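Long-range contacts in cystathionine beta-lyase family protein, YNBB B.subtilis ortholog (Clostridium acetobutylicum, PDB 3HVY), which probably acts as a pyridoxal-phosphate-dependent carbon-sulfur lyase of the cystathionine beta-lyase family and is probably involved in aluminium resistance: residues 54-59 against 80-85; 60-65 against 72-77; 312-317 against 417-422; 318-323 against 335-340. One frame throughout, in Å; residues are numbered along the deposited sequence.

How the interactions relate
The four contacts form two pairs at opposite sides of the chain's centre, about 40 to 46 Å apart between centres. Interactions 1 and 2 lie 12 Å apart and share helix 74-87; interaction 2 is nested in the loop that interaction 1 closes, and both border the second subunit, so this end of the chain belongs to the assembly interface. Interactions 3 and 4 come later in the sequence, their centres 9 Å apart. Helix 287-317 leads directly into edge strand 321-323 of the five-stranded antiparallel sheet, and interaction 4 is nested between the halves of interaction 3. Met-315 packs on Phe-339, tying the helix pair to the hairpin.

Interaction 1. Residues 54-59 against 80-85. With NA (sodium ion), chain X.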
loop_
_atom_site.group_PDB
_atom_site.type_symbol
_atom_site.label_atom_id
_atom_site.label_comp_id
_atom_site.label_asym_id
_atom_site.label_seq_id
_atom_site.Cartn_x
_atom_site.Cartn_y
_atom_site.Cartn_z
ATOM N N GLN D 54 0.141 -25.905 0.751
ATOM C CA GLN D 54 -0.674 -26.781 -0.097
ATOM C C GLN D 54 -1.806 -27.402 0.673
ATOM O O GLN D 54 -2.903 -27.490 0.148
ATOM C CB GLN D 54 0.234 -27.837 -0.722
ATOM C CG GLN D 54 1.347 -27.186 -1.568
ATOM C CD GLN D 54 2.072 -28.207 -2.403
ATOM O OE1 GLN D 54 2.176 -29.366 -1.997
ATOM N NE2 GLN D 54 2.578 -27.796 -3.563
ATOM N N GLU D 55 -1.600 -27.728 1.952
ATOM C CA GLU D 55 -2.694 -28.275 2.748
ATOM C C GLU D 55 -3.756 -27.217 3.071
ATOM O O GLU D 55 -4.910 -27.546 3.214
ATOM C CB GLU D 55 -2.179 -28.992 3.991
ATOM C CG GLU D 55 -1.376 -30.285 3.592
ATOM C CD GLU D 55 -0.521 -30.912 4.699
ATOM O OE1 GLU D 55 -0.520 -30.418 5.854
ATOM O OE2 GLU D 55 0.158 -31.919 4.388
ATOM N N GLU D 56 -3.388 -25.951 3.102
ATOM C CA GLU D 56 -4.370 -24.906 3.303
ATOM C C GLU D 56 -4.922 -24.369 1.972
ATOM O O GLU D 56 -5.736 -23.459 1.954
ATOM C CB GLU D 56 -3.781 -23.792 4.187
ATOM C CG GLU D 56 -4.732 -22.615 4.552
ATOM C CD GLU D 56 -5.982 -23.017 5.348
ATOM O OE1 GLU D 56 -5.968 -24.103 5.991
ATOM O OE2 GLU D 56 -6.962 -22.218 5.348
ATOM N N ARG D 57 -4.517 -24.958 0.856
ATOM C CA ARG D 57 -4.939 -24.524 -0.456
ATOM C C ARG D 57 -4.773 -23.006 -0.690
ATOM O O ARG D 57 -5.672 -22.306 -1.159
ATOM C CB ARG D 57 -6.366 -24.987 -0.750
ATOM C CG ARG D 57 -6.560 -26.476 -0.700
ATOM C CD ARG D 57 -8.000 -26.845 -1.006
ATOM N NE ARG D 57 -8.001 -28.113 -1.728
ATOM C CZ ARG D 57 -8.318 -28.283 -3.017
ATOM N NH1 ARG D 57 -8.744 -27.282 -3.787
ATOM N NH2 ARG D 57 -8.246 -29.503 -3.531
ATOM N N ILE D 58 -3.596 -22.503 -0.388
ATOM C CA ILE D 58 -3.338 -21.111 -0.599
ATOM C C ILE D 58 -3.465 -20.797 -2.077
ATOM O O ILE D 58 -3.007 -21.579 -2.921
ATOM C CB ILE D 58 -1.979 -20.709 0.009
ATOM C CG1 ILE D 58 -2.031 -20.930 1.536
ATOM C CG2 ILE D 58 -1.618 -19.285 -0.349
ATOM C CD1 ILE D 58 -3.160 -20.203 2.289
ATOM N N SER D 59 -4.163 -19.694 -2.381
ATOM C CA SER D 59 -4.321 -19.199 -3.734
ATOM C C SER D 59 -4.202 -17.690 -3.776
ATOM O O SER D 59 -4.071 -17.007 -2.718
ATOM C CB SER D 59 -5.679 -19.602 -4.301
ATOM O OG SER D 59 -6.656 -18.992 -3.536
ATOM N N ASP D 80 -2.891 -17.750 9.615
ATOM C CA ASP D 80 -2.921 -18.392 10.938
ATOM C C ASP D 80 -2.954 -19.930 10.855
ATOM O O ASP D 80 -2.268 -20.601 11.612
ATOM C CB ASP D 80 -4.131 -17.938 11.722
ATOM C CG ASP D 80 -4.083 -16.458 12.104
ATOM O OD1 ASP D 80 -3.035 -15.826 11.932
ATOM O OD2 ASP D 80 -5.142 -15.910 12.553
ATOM N N ARG D 81 -3.781 -20.504 9.960
ATOM C CA ARG D 81 -3.831 -21.961 9.836
ATOM C C ARG D 81 -2.514 -22.527 9.303
ATOM O O ARG D 81 -2.040 -23.569 9.767
ATOM C CB ARG D 81 -4.989 -22.390 8.969
ATOM C CG ARG D 81 -6.316 -22.214 9.680
ATOM C CD ARG D 81 -7.466 -22.885 8.924
ATOM N NE ARG D 81 -7.891 -22.077 7.786
ATOM C CZ ARG D 81 -8.740 -21.043 7.863
ATOM N NH1 ARG D 81 -9.339 -20.698 8.996
ATOM N NH2 ARG D 81 -9.037 -20.366 6.775
ATOM N N VAL D 82 -1.879 -21.813 8.374
ATOM C CA VAL D 82 -0.583 -22.272 7.823
ATOM C C VAL D 82 0.495 -22.314 8.937
ATOM O O VAL D 82 1.202 -23.312 9.079
ATOM C CB VAL D 82 -0.154 -21.400 6.601
ATOM C CG1 VAL D 82 1.309 -21.655 6.223
ATOM C CG2 VAL D 82 -1.137 -21.679 5.381
ATOM N N TYR D 83 0.596 -21.245 9.733
ATOM C CA TYR D 83 1.540 -21.214 10.812
ATOM C C TYR D 83 1.234 -22.320 11.843
ATOM O O TYR D 83 2.151 -22.975 12.335
ATOM C CB TYR D 83 1.511 -19.886 11.532
ATOM C CG TYR D 83 2.477 -18.808 11.087
ATOM C CD1 TYR D 83 2.463 -18.300 9.809
ATOM C CD2 TYR D 83 3.343 -18.200 12.023
ATOM C CE1 TYR D 83 3.330 -17.204 9.449
ATOM C CE2 TYR D 83 4.179 -17.161 11.676
ATOM C CZ TYR D 83 4.206 -16.691 10.382
ATOM O OH TYR D 83 5.064 -15.629 10.061
ATOM N N ALA D 84 -0.028 -22.486 12.223
ATOM C CA ALA D 84 -0.396 -23.555 13.193
ATOM C C ALA D 84 0.081 -24.940 12.663
ATOM O O ALA D 84 0.632 -25.794 13.400
ATOM C CB ALA D 84 -1.893 -23.560 13.435
ATOM N N ASN D 85 -0.099 -25.150 11.378
ATOM C CA ASN D 85 0.358 -26.399 10.753
ATOM C C ASN D 85 1.897 -26.528 10.848
ATOM O O ASN D 85 2.435 -27.563 11.283
ATOM C CB ASN D 85 -0.059 -26.404 9.301
ATOM C CG ASN D 85 0.016 -27.788 8.664
ATOM O OD1 ASN D 85 0.531 -28.750 9.263
ATOM N ND2 ASN D 85 -0.548 -27.911 7.462
HETATM NA NA NA X . 1.796 -29.774 10.912
HETATM O O HOH W 1 2.224 -30.550 7.002
HETATM O O HOH W 2 1.559 -32.011 10.065
HETATM O O HOH W 3 -0.475 -29.685 12.272
#
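Where the long helix 18-55 ends, its last turn meets helix 74-87 beside a sodium site, and Glu-55 and Asn-85 join the two. Asn-85 ND2 donates to Glu-55 OE1 over 3.0 Å in a nearly straight bond (171°), reaching the anti side of the carboxylate, while the acceptor lies in the amide plane. The same asparagine binds sodium through both its backbone O and its OD1, each at 2.3 Å, so the amide oxygen faces the metal and the NH2 group is left to point at Glu-55. Asn-88 and two waters add to the sodium shell; a further water donates to Glu-55 OE1. Helix 18-55 closes here in a Schellman motif, with Arg-57 at positive phi, and the chain turns away just after Glu-56. In Glu-56, CG stands opposite the backbone N (chi1 -177°) and the chain then bends at chi2, which lays the carboxylate against Arg-81. Glu-56 OE2 takes the salt bridge from Arg-81 NE at 2.6 Å, from above the carboxylate plane, and Ser-78 also bonds this oxygen. Next to the salt bridge, Val-82 CG2 packs on Glu-56 CB at 3.6 Å and meets Ile-58 CD1 tip to tip at 4.0 Å.

Interaction 2. Residues 60-65 against 72-77; sequences ESHFTN and NDIGRD
Asp-73 OD1 is gripped by two donors that approach from opposite faces of its carboxylate. Thr-64 OG1 gives it a short 2.6 Å bond from the syn side, tilted out of the plane, and the backbone N of Arg-76 reaches Asp-73 OD1 at 3.1 Å from well above the plane, nearly straight (173°). The threonine hydroxyl sits between its backbone nitrogen and carbonyl carbon (chi1 61°), a setting that turns OG1 to the aspartate and lets CG2 rest 3.5 Å from Gly-75 N. The other carboxylate oxygen, OD2, is taken up by Ser-66 and Thr-283, so both oxygens of this buried group are satisfied. Asp-73 is the N-cap of helix 74-87, and its bond to Arg-76 N is the capping bond; Thr-64 thus ties the preceding loop to the start of the helix. Next to the cap the 3-10 turn 60-62 lies against the first helical residues. His-62 O comes within 3.1 Å of Gly-75 CA in a CA-H...O contact. The imidazole of His-62 meets Ile-74 O with its edge, CD2 lying 3.6 Å from that oxygen, while ND1 accepts from Ser-59 N. Ile-74 extends its CD1 methyl to Ser-61 O, at 3.5 Å, and Tyr-291 of helix 287-317 bonds Gly-75 O.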
loop_
_atom_site.group_PDB
_atom_site.type_symbol
_atom_site.label_atom_id
_atom_site.label_comp_id
_atom_site.label_asym_id
_atom_site.label_seq_id
_atom_site.Cartn_x
_atom_site.Cartn_y
_atom_site.Cartn_z
ATOM N N GLU D 60 -4.289 -17.149 -4.991
ATOM C CA GLU D 60 -4.250 -15.677 -5.182
ATOM C C GLU D 60 -5.334 -14.976 -4.330
ATOM O O GLU D 60 -5.098 -13.897 -3.799
ATOM C CB GLU D 60 -4.323 -15.290 -6.671
ATOM N N SER D 61 -6.477 -15.631 -4.121
ATOM C CA SER D 61 -7.551 -15.020 -3.335
ATOM C C SER D 61 -7.243 -14.838 -1.830
ATOM O O SER D 61 -7.958 -14.137 -1.093
ATOM C CB SER D 61 -8.845 -15.777 -3.539
ATOM O OG SER D 61 -8.662 -17.158 -3.391
ATOM N N HIS D 62 -6.168 -15.461 -1.372
ATOM C CA HIS D 62 -5.670 -15.222 -0.011
ATOM C C HIS D 62 -4.854 -13.952 0.081
ATOM O O HIS D 62 -4.498 -13.529 1.209
ATOM C CB HIS D 62 -4.845 -16.424 0.461
ATOM C CG HIS D 62 -5.690 -17.624 0.696
ATOM N ND1 HIS D 62 -5.894 -18.596 -0.272
ATOM C CD2 HIS D 62 -6.471 -17.963 1.741
ATOM C CE1 HIS D 62 -6.723 -19.507 0.200
ATOM N NE2 HIS D 62 -7.105 -19.136 1.409
ATOM N N PHE D 63 -4.541 -13.340 -1.072
ATOM C CA PHE D 63 -3.757 -12.076 -1.067
ATOM C C PHE D 63 -4.761 -10.899 -1.007
ATOM O O PHE D 63 -4.976 -10.134 -1.950
ATOM C CB PHE D 63 -2.758 -11.966 -2.233
ATOM C CG PHE D 63 -1.859 -13.198 -2.406
ATOM C CD1 PHE D 63 -1.436 -13.923 -1.298
ATOM C CD2 PHE D 63 -1.405 -13.576 -3.656
ATOM C CE1 PHE D 63 -0.632 -15.030 -1.431
ATOM C CE2 PHE D 63 -0.580 -14.709 -3.791
ATOM C CZ PHE D 63 -0.203 -15.411 -2.645
ATOM N N THR D 64 -5.369 -10.818 0.174
ATOM C CA THR D 64 -6.428 -9.906 0.486
ATOM C C THR D 64 -5.895 -8.468 0.711
ATOM O O THR D 64 -4.676 -8.208 0.880
ATOM C CB THR D 64 -7.229 -10.385 1.744
ATOM O OG1 THR D 64 -6.348 -10.454 2.876
ATOM C CG2 THR D 64 -7.870 -11.731 1.500
ATOM N N ASN D 65 -6.886 -7.569 0.677
ATOM C CA ASN D 65 -6.745 -6.166 0.819
ATOM C C ASN D 65 -7.914 -5.685 1.724
ATOM O O ASN D 65 -8.757 -4.859 1.317
ATOM C CB ASN D 65 -6.869 -5.578 -0.569
ATOM C CG ASN D 65 -6.515 -4.147 -0.595
ATOM O OD1 ASN D 65 -5.652 -3.737 0.181
ATOM N ND2 ASN D 65 -7.172 -3.353 -1.480
ATOM N N ASN D 72 -13.969 -11.466 8.311
ATOM C CA ASN D 72 -13.729 -12.530 7.311
ATOM C C ASN D 72 -12.611 -12.302 6.297
ATOM O O ASN D 72 -12.755 -12.629 5.091
ATOM C CB ASN D 72 -15.003 -12.913 6.565
ATOM C CG ASN D 72 -14.828 -14.212 5.755
ATOM O OD1 ASN D 72 -14.136 -15.157 6.198
ATOM N ND2 ASN D 72 -15.422 -14.253 4.551
ATOM N N ASP D 73 -11.471 -11.802 6.777
ATOM C CA ASP D 73 -10.285 -11.667 5.919
ATOM C C ASP D 73 -9.716 -13.092 5.748
ATOM O O ASP D 73 -9.067 -13.616 6.640
ATOM C CB ASP D 73 -9.309 -10.709 6.604
ATOM C CG ASP D 73 -8.016 -10.487 5.822
ATOM O OD1 ASP D 73 -7.691 -11.322 4.946
ATOM O OD2 ASP D 73 -7.269 -9.527 6.185
ATOM N N ILE D 74 -10.000 -13.736 4.614
ATOM C CA ILE D 74 -9.607 -15.132 4.422
ATOM C C ILE D 74 -8.102 -15.309 4.337
ATOM O O ILE D 74 -7.592 -16.351 4.746
ATOM C CB ILE D 74 -10.331 -15.818 3.202
ATOM C CG1 ILE D 74 -9.754 -15.335 1.847
ATOM C CG2 ILE D 74 -11.839 -15.607 3.313
ATOM C CD1 ILE D 74 -10.291 -16.054 0.667
ATOM N N GLY D 75 -7.391 -14.300 3.826
ATOM C CA GLY D 75 -5.938 -14.307 3.821
ATOM C C GLY D 75 -5.331 -14.400 5.208
ATOM O O GLY D 75 -4.493 -15.258 5.501
ATOM N N ARG D 76 -5.784 -13.517 6.069
ATOM C CA ARG D 76 -5.365 -13.451 7.431
ATOM C C ARG D 76 -5.648 -14.763 8.161
ATOM O O ARG D 76 -4.772 -15.318 8.818
ATOM C CB ARG D 76 -6.158 -12.342 8.094
ATOM C CG ARG D 76 -5.866 -12.111 9.546
ATOM C CD ARG D 76 -6.930 -11.231 10.182
ATOM N NE ARG D 76 -8.217 -11.895 10.199
ATOM C CZ ARG D 76 -9.403 -11.318 10.363
ATOM N NH1 ARG D 76 -9.498 -10.041 10.621
ATOM N NH2 ARG D 76 -10.500 -12.040 10.266
ATOM N N ASP D 77 -6.871 -15.258 8.038
ATOM C CA ASP D 77 -7.294 -16.467 8.747
ATOM C C ASP D 77 -6.590 -17.707 8.240
ATOM O O ASP D 77 -6.280 -18.601 9.007
ATOM C CB ASP D 77 -8.815 -16.616 8.678
ATOM C CG ASP D 77 -9.529 -15.488 9.428
ATOM O OD1 ASP D 77 -8.916 -14.833 10.328
ATOM O OD2 ASP D 77 -10.676 -15.242 9.079
#

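Interaction 3. Residues 312-317 against 417-422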
loop_
_atom_site.group_PDB
_atom_site.type_symbol
_atom_site.label_atom_id
_atom_site.label_comp_id
_atom_site.label_asym_id
_atom_site.label_seq_id
_atom_site.Cartn_x
_atom_site.Cartn_y
_atom_site.Cartn_z
ATOM N N ALA D 312 31.949 -16.765 13.212
ATOM C CA ALA D 312 32.547 -17.529 14.298
ATOM C C ALA D 312 33.948 -18.059 13.929
ATOM O O ALA D 312 34.881 -17.908 14.694
ATOM C CB ALA D 312 31.605 -18.753 14.697
ATOM N N ARG D 313 34.061 -18.741 12.784
ATOM C CA ARG D 313 35.345 -19.320 12.403
ATOM C C ARG D 313 36.374 -18.279 12.032
ATOM O O ARG D 313 37.494 -18.332 12.544
ATOM C CB ARG D 313 35.250 -20.343 11.284
ATOM C CG ARG D 313 36.561 -21.059 11.029
ATOM C CD ARG D 313 37.160 -21.638 12.305
ATOM N NE ARG D 313 38.214 -22.645 12.018
ATOM C CZ ARG D 313 38.958 -23.277 12.929
ATOM N NH1 ARG D 313 38.831 -23.041 14.253
ATOM N NH2 ARG D 313 39.903 -24.108 12.509
ATOM N N ILE D 314 36.008 -17.312 11.182
ATOM C CA ILE D 314 36.995 -16.331 10.770
ATOM C C ILE D 314 37.471 -15.445 11.939
ATOM O O ILE D 314 38.650 -15.154 12.039
ATOM C CB ILE D 314 36.564 -15.508 9.545
ATOM C CG1 ILE D 314 37.817 -14.915 8.861
ATOM C CG2 ILE D 314 35.509 -14.408 9.908
ATOM C CD1 ILE D 314 37.488 -14.084 7.538
HETATM N N MSE D 315 36.596 -15.057 12.851
HETATM C CA MSE D 315 37.045 -14.206 13.953
HETATM C C MSE D 315 37.952 -15.048 14.873
HETATM O O MSE D 315 38.909 -14.560 15.459
HETATM C CB MSE D 315 35.854 -13.609 14.705
HETATM C CG MSE D 315 34.945 -12.718 13.845
HETATM SE SE MSE D 315 35.922 -11.281 13.024
HETATM C CE MSE D 315 36.225 -10.176 14.597
ATOM N N GLU D 316 37.637 -16.330 14.998
ATOM C CA GLU D 316 38.493 -17.246 15.750
ATOM C C GLU D 316 39.888 -17.407 15.091
ATOM O O GLU D 316 40.920 -17.330 15.776
ATOM C CB GLU D 316 37.793 -18.575 15.876
ATOM C CG GLU D 316 38.549 -19.689 16.500
ATOM C CD GLU D 316 37.629 -20.808 16.860
ATOM O OE1 GLU D 316 37.109 -21.494 15.949
ATOM O OE2 GLU D 316 37.398 -20.946 18.064
ATOM N N LEU D 317 39.913 -17.583 13.768
ATOM C CA LEU D 317 41.173 -17.601 13.041
ATOM C C LEU D 317 41.982 -16.328 13.302
ATOM O O LEU D 317 43.216 -16.356 13.353
ATOM C CB LEU D 317 40.940 -17.786 11.546
ATOM C CG LEU D 317 40.314 -19.091 11.108
ATOM C CD1 LEU D 317 40.607 -19.394 9.631
ATOM C CD2 LEU D 317 40.835 -20.203 12.024
ATOM N N GLY D 417 30.346 -8.424 4.725
ATOM C CA GLY D 417 30.269 -7.553 5.886
ATOM C C GLY D 417 31.315 -7.899 6.916
ATOM O O GLY D 417 31.986 -7.010 7.438
ATOM N N VAL D 418 31.482 -9.195 7.203
ATOM C CA VAL D 418 32.499 -9.596 8.174
ATOM C C VAL D 418 33.910 -9.255 7.700
ATOM O O VAL D 418 34.731 -8.803 8.499
ATOM C CB VAL D 418 32.333 -11.077 8.568
ATOM C CG1 VAL D 418 33.517 -11.579 9.474
ATOM C CG2 VAL D 418 30.969 -11.242 9.215
ATOM N N LEU D 419 34.184 -9.451 6.406
ATOM C CA LEU D 419 35.481 -9.148 5.873
ATOM C C LEU D 419 35.735 -7.644 5.975
ATOM O O LEU D 419 36.832 -7.226 6.380
ATOM C CB LEU D 419 35.633 -9.594 4.418
ATOM C CG LEU D 419 35.426 -11.072 4.100
ATOM C CD1 LEU D 419 35.723 -11.321 2.602
ATOM C CD2 LEU D 419 36.274 -11.989 5.028
ATOM N N ILE D 420 34.731 -6.842 5.630
ATOM C CA ILE D 420 34.877 -5.408 5.735
ATOM C C ILE D 420 35.108 -5.021 7.185
ATOM O O ILE D 420 36.054 -4.329 7.500
ATOM C CB ILE D 420 33.656 -4.654 5.165
ATOM C CG1 ILE D 420 33.647 -4.808 3.657
ATOM C CG2 ILE D 420 33.701 -3.172 5.540
ATOM C CD1 ILE D 420 32.265 -4.548 3.019
ATOM N N ALA D 421 34.281 -5.523 8.079
ATOM C CA ALA D 421 34.460 -5.232 9.486
ATOM C C ALA D 421 35.830 -5.714 10.036
ATOM O O ALA D 421 36.529 -4.980 10.753
ATOM C CB ALA D 421 33.305 -5.836 10.281
ATOM N N LEU D 422 36.214 -6.952 9.722
ATOM C CA LEU D 422 37.477 -7.510 10.218
ATOM C C LEU D 422 38.703 -6.728 9.718
ATOM O O LEU D 422 39.696 -6.603 10.434
ATOM C CB LEU D 422 37.585 -8.987 9.813
ATOM C CG LEU D 422 38.856 -9.756 10.237
ATOM C CD1 LEU D 422 39.179 -9.613 11.745
ATOM C CD2 LEU D 422 38.760 -11.266 9.808
#
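Ile-314 holds CG1 roughly anti to the backbone nitrogen (chi1 -158°) and continues extended to CD1, a shape that drives this methyl across to helix 417-422 and turns CG2 to Val-418. In Met-315, a selenomethionine, chi1 and chi2 (-57°) bring SE beside Leu-422 CD1; the further bend at chi3 only swings the CE methyl. The two branches of Ile-314 do separate work. The Ile-314 and Val-418 side chains slide past each other in opposite directions, CG2 touching CG1 at 3.5 Å, and Ile-314 CD1 meets Leu-419 CD2, also at 3.5 Å, with the side chains at about a right angle; both carbon pairs are closely pressed. Leu-422 is shared between the two residues: its CD2 packs on Ile-314 CD1 at 3.8 Å, and its CD1 touches Met-315 SE at 3.9 Å. The selenium also approaches Val-418 CG1 at 4.3 Å. These segments, from the C-terminal ends of helices 287-317 and 411-422, run in nearly the same direction, their axes 22° apart and 11.0 Å from one another at closest approach. Around them Ala-27 of helix 18-55 packs on Ile-314, and Phe-348 of helix 342-354 covers Met-315. No hydrogen bond crosses between the segments, and every touching residue is buried; the cohesion is therefore purely apolar and depends on the fit of methyl groups on branched side chains, together with the selenium of Met-315.

Interaction 4. Residues 318-323 against 335-340; sequences AGFDVL and QAIKFN
Backbone bonds join Leu-323 and Ala-336 in both directions: Ala-336 N donates to Leu-323 O at 2.9 Å, and Leu-323 N to Ala-336 O at 3.0 Å. Further along, Lys-338 N gives Asp-321 O a 2.9 Å bond. Ala-336 O has a second donor, the side-chain NE2 of Gln-335, which arrives from the opposite face of the carbonyl to Leu-323 N; the bend at chi2 (56°) carries NE2 toward the partner strand, beside Val-322 CB. Gln-335 OE1 is held by Arg-330, and NE2 also bonds Pro-324 O. Beyond Asp-321 a water links the strands, accepting from Asp-321 N and donating to Lys-338 O. The pair forms a beta hairpin at the edge of the antiparallel sheet, with strand 334-338 bonded on its other side to strand 402-406. Val-322 and Ile-337, the non-hydrogen-bonded pair, both turn to helix 287-317, and Ile-337 also touches Phe-348 of helix 342-354. Before the strand, Phe-320 sets its ring edge near Lys-338 O, with CD1 3.5 Å from that oxygen. Phe-339 then turns its edge to the face of Phe-320, the centroids 5.4 Å apart and the planes at 64°, and Phe-320 CB packs on Ile-337 CG2 at 4.1 Å. On the other face, beside Leu-323 and Ala-336, Asp-321 pairs with Lys-325 and Lys-338 makes a cation-pi contact with Trp-190, so the charges stay off the face packed against helices.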
loop_
_atom_site.group_PDB
_atom_site.type_symbol
_atom_site.label_atom_id
_atom_site.label_comp_id
_atom_site.label_asym_id
_atom_site.label_seq_id
_atom_site.Cartn_x
_atom_site.Cartn_y
_atom_site.Cartn_z
ATOM N N ALA D 318 41.280 -15.225 13.535
ATOM C CA ALA D 318 41.898 -13.939 13.849
ATOM C C ALA D 318 42.341 -13.782 15.308
ATOM O O ALA D 318 42.865 -12.745 15.664
ATOM C CB ALA D 318 40.921 -12.797 13.482
ATOM N N GLY D 319 42.049 -14.759 16.159
ATOM C CA GLY D 319 42.477 -14.739 17.553
ATOM C C GLY D 319 41.384 -14.528 18.588
ATOM O O GLY D 319 41.660 -14.581 19.760
ATOM N N PHE D 320 40.134 -14.331 18.169
ATOM C CA PHE D 320 39.081 -14.003 19.105
ATOM C C PHE D 320 38.336 -15.213 19.654
ATOM O O PHE D 320 38.074 -16.199 18.923
ATOM C CB PHE D 320 38.076 -13.059 18.437
ATOM C CG PHE D 320 38.650 -11.722 18.049
ATOM C CD1 PHE D 320 38.756 -10.696 19.002
ATOM C CD2 PHE D 320 39.106 -11.487 16.767
ATOM C CE1 PHE D 320 39.258 -9.465 18.661
ATOM C CE2 PHE D 320 39.639 -10.260 16.417
ATOM C CZ PHE D 320 39.721 -9.244 17.345
ATOM N N ASP D 321 37.967 -15.108 20.940
ATOM C CA ASP D 321 37.038 -16.052 21.553
ATOM C C ASP D 321 35.653 -15.666 21.022
ATOM O O ASP D 321 35.292 -14.486 21.022
ATOM C CB ASP D 321 37.091 -15.959 23.080
ATOM C CG ASP D 321 36.519 -17.216 23.772
ATOM O OD1 ASP D 321 36.520 -17.251 25.023
ATOM O OD2 ASP D 321 36.088 -18.162 23.050
ATOM N N VAL D 322 34.911 -16.643 20.515
ATOM C CA VAL D 322 33.576 -16.423 19.941
ATOM C C VAL D 322 32.620 -17.391 20.601
ATOM O O VAL D 322 33.034 -18.412 21.180
ATOM C CB VAL D 322 33.578 -16.615 18.399
ATOM C CG1 VAL D 322 34.651 -15.741 17.775
ATOM C CG2 VAL D 322 33.803 -18.099 17.993
ATOM N N LEU D 323 31.323 -17.097 20.502
ATOM C CA LEU D 323 30.321 -17.997 21.018
ATOM C C LEU D 323 29.019 -17.810 20.287
ATOM O O LEU D 323 28.536 -16.689 20.193
ATOM C CB LEU D 323 30.110 -17.744 22.486
ATOM C CG LEU D 323 29.373 -18.849 23.227
ATOM C CD1 LEU D 323 30.309 -20.091 23.323
ATOM C CD2 LEU D 323 29.022 -18.332 24.595
ATOM N N GLN D 335 25.508 -14.489 16.714
ATOM C CA GLN D 335 26.900 -14.810 16.899
ATOM C C GLN D 335 27.487 -13.749 17.788
ATOM O O GLN D 335 27.358 -12.568 17.483
ATOM C CB GLN D 335 27.689 -14.756 15.595
ATOM C CG GLN D 335 29.143 -15.223 15.730
ATOM C CD GLN D 335 29.247 -16.628 16.314
ATOM O OE1 GLN D 335 28.615 -17.540 15.812
ATOM N NE2 GLN D 335 30.071 -16.805 17.362
ATOM N N ALA D 336 28.176 -14.179 18.838
ATOM C CA ALA D 336 28.882 -13.288 19.784
ATOM C C ALA D 336 30.397 -13.383 19.567
ATOM O O ALA D 336 30.917 -14.448 19.224
ATOM C CB ALA D 336 28.490 -13.624 21.268
ATOM N N ILE D 337 31.090 -12.262 19.754
ATOM C CA ILE D 337 32.518 -12.173 19.555
ATOM C C ILE D 337 33.079 -11.373 20.766
ATOM O O ILE D 337 32.613 -10.266 21.017
ATOM C CB ILE D 337 32.862 -11.384 18.275
ATOM C CG1 ILE D 337 32.084 -11.905 17.033
ATOM C CG2 ILE D 337 34.413 -11.347 18.053
ATOM C CD1 ILE D 337 32.179 -10.968 15.822
ATOM N N LYS D 338 34.011 -11.945 21.520
ATOM C CA LYS D 338 34.627 -11.238 22.664
ATOM C C LYS D 338 35.837 -10.441 22.162
ATOM O O LYS D 338 36.910 -10.972 21.971
ATOM C CB LYS D 338 35.012 -12.226 23.745
ATOM C CG LYS D 338 35.480 -11.615 25.053
ATOM C CD LYS D 338 35.798 -12.659 26.119
ATOM C CE LYS D 338 34.541 -13.448 26.550
ATOM N NZ LYS D 338 34.741 -14.322 27.753
ATOM N N PHE D 339 35.647 -9.152 21.935
ATOM C CA PHE D 339 36.729 -8.324 21.397
ATOM C C PHE D 339 37.811 -8.025 22.448
ATOM O O PHE D 339 38.969 -7.863 22.094
ATOM C CB PHE D 339 36.160 -7.047 20.768
ATOM C CG PHE D 339 35.374 -7.294 19.517
ATOM C CD1 PHE D 339 36.019 -7.441 18.302
ATOM C CD2 PHE D 339 34.011 -7.442 19.565
ATOM C CE1 PHE D 339 35.320 -7.684 17.169
ATOM C CE2 PHE D 339 33.287 -7.670 18.432
ATOM C CZ PHE D 339 33.943 -7.794 17.228
ATOM N N ASN D 340 37.421 -7.984 23.725
ATOM C CA ASN D 340 38.323 -7.705 24.859
ATOM C C ASN D 340 38.976 -6.336 24.738
ATOM O O ASN D 340 40.077 -6.122 25.257
ATOM C CB ASN D 340 39.423 -8.766 25.011
ATOM C CG ASN D 340 38.988 -9.960 25.812
ATOM O OD1 ASN D 340 38.334 -9.826 26.856
ATOM N ND2 ASN D 340 39.355 -11.163 25.330
HETATM O O HOH W 4 38.730 -12.934 22.499
#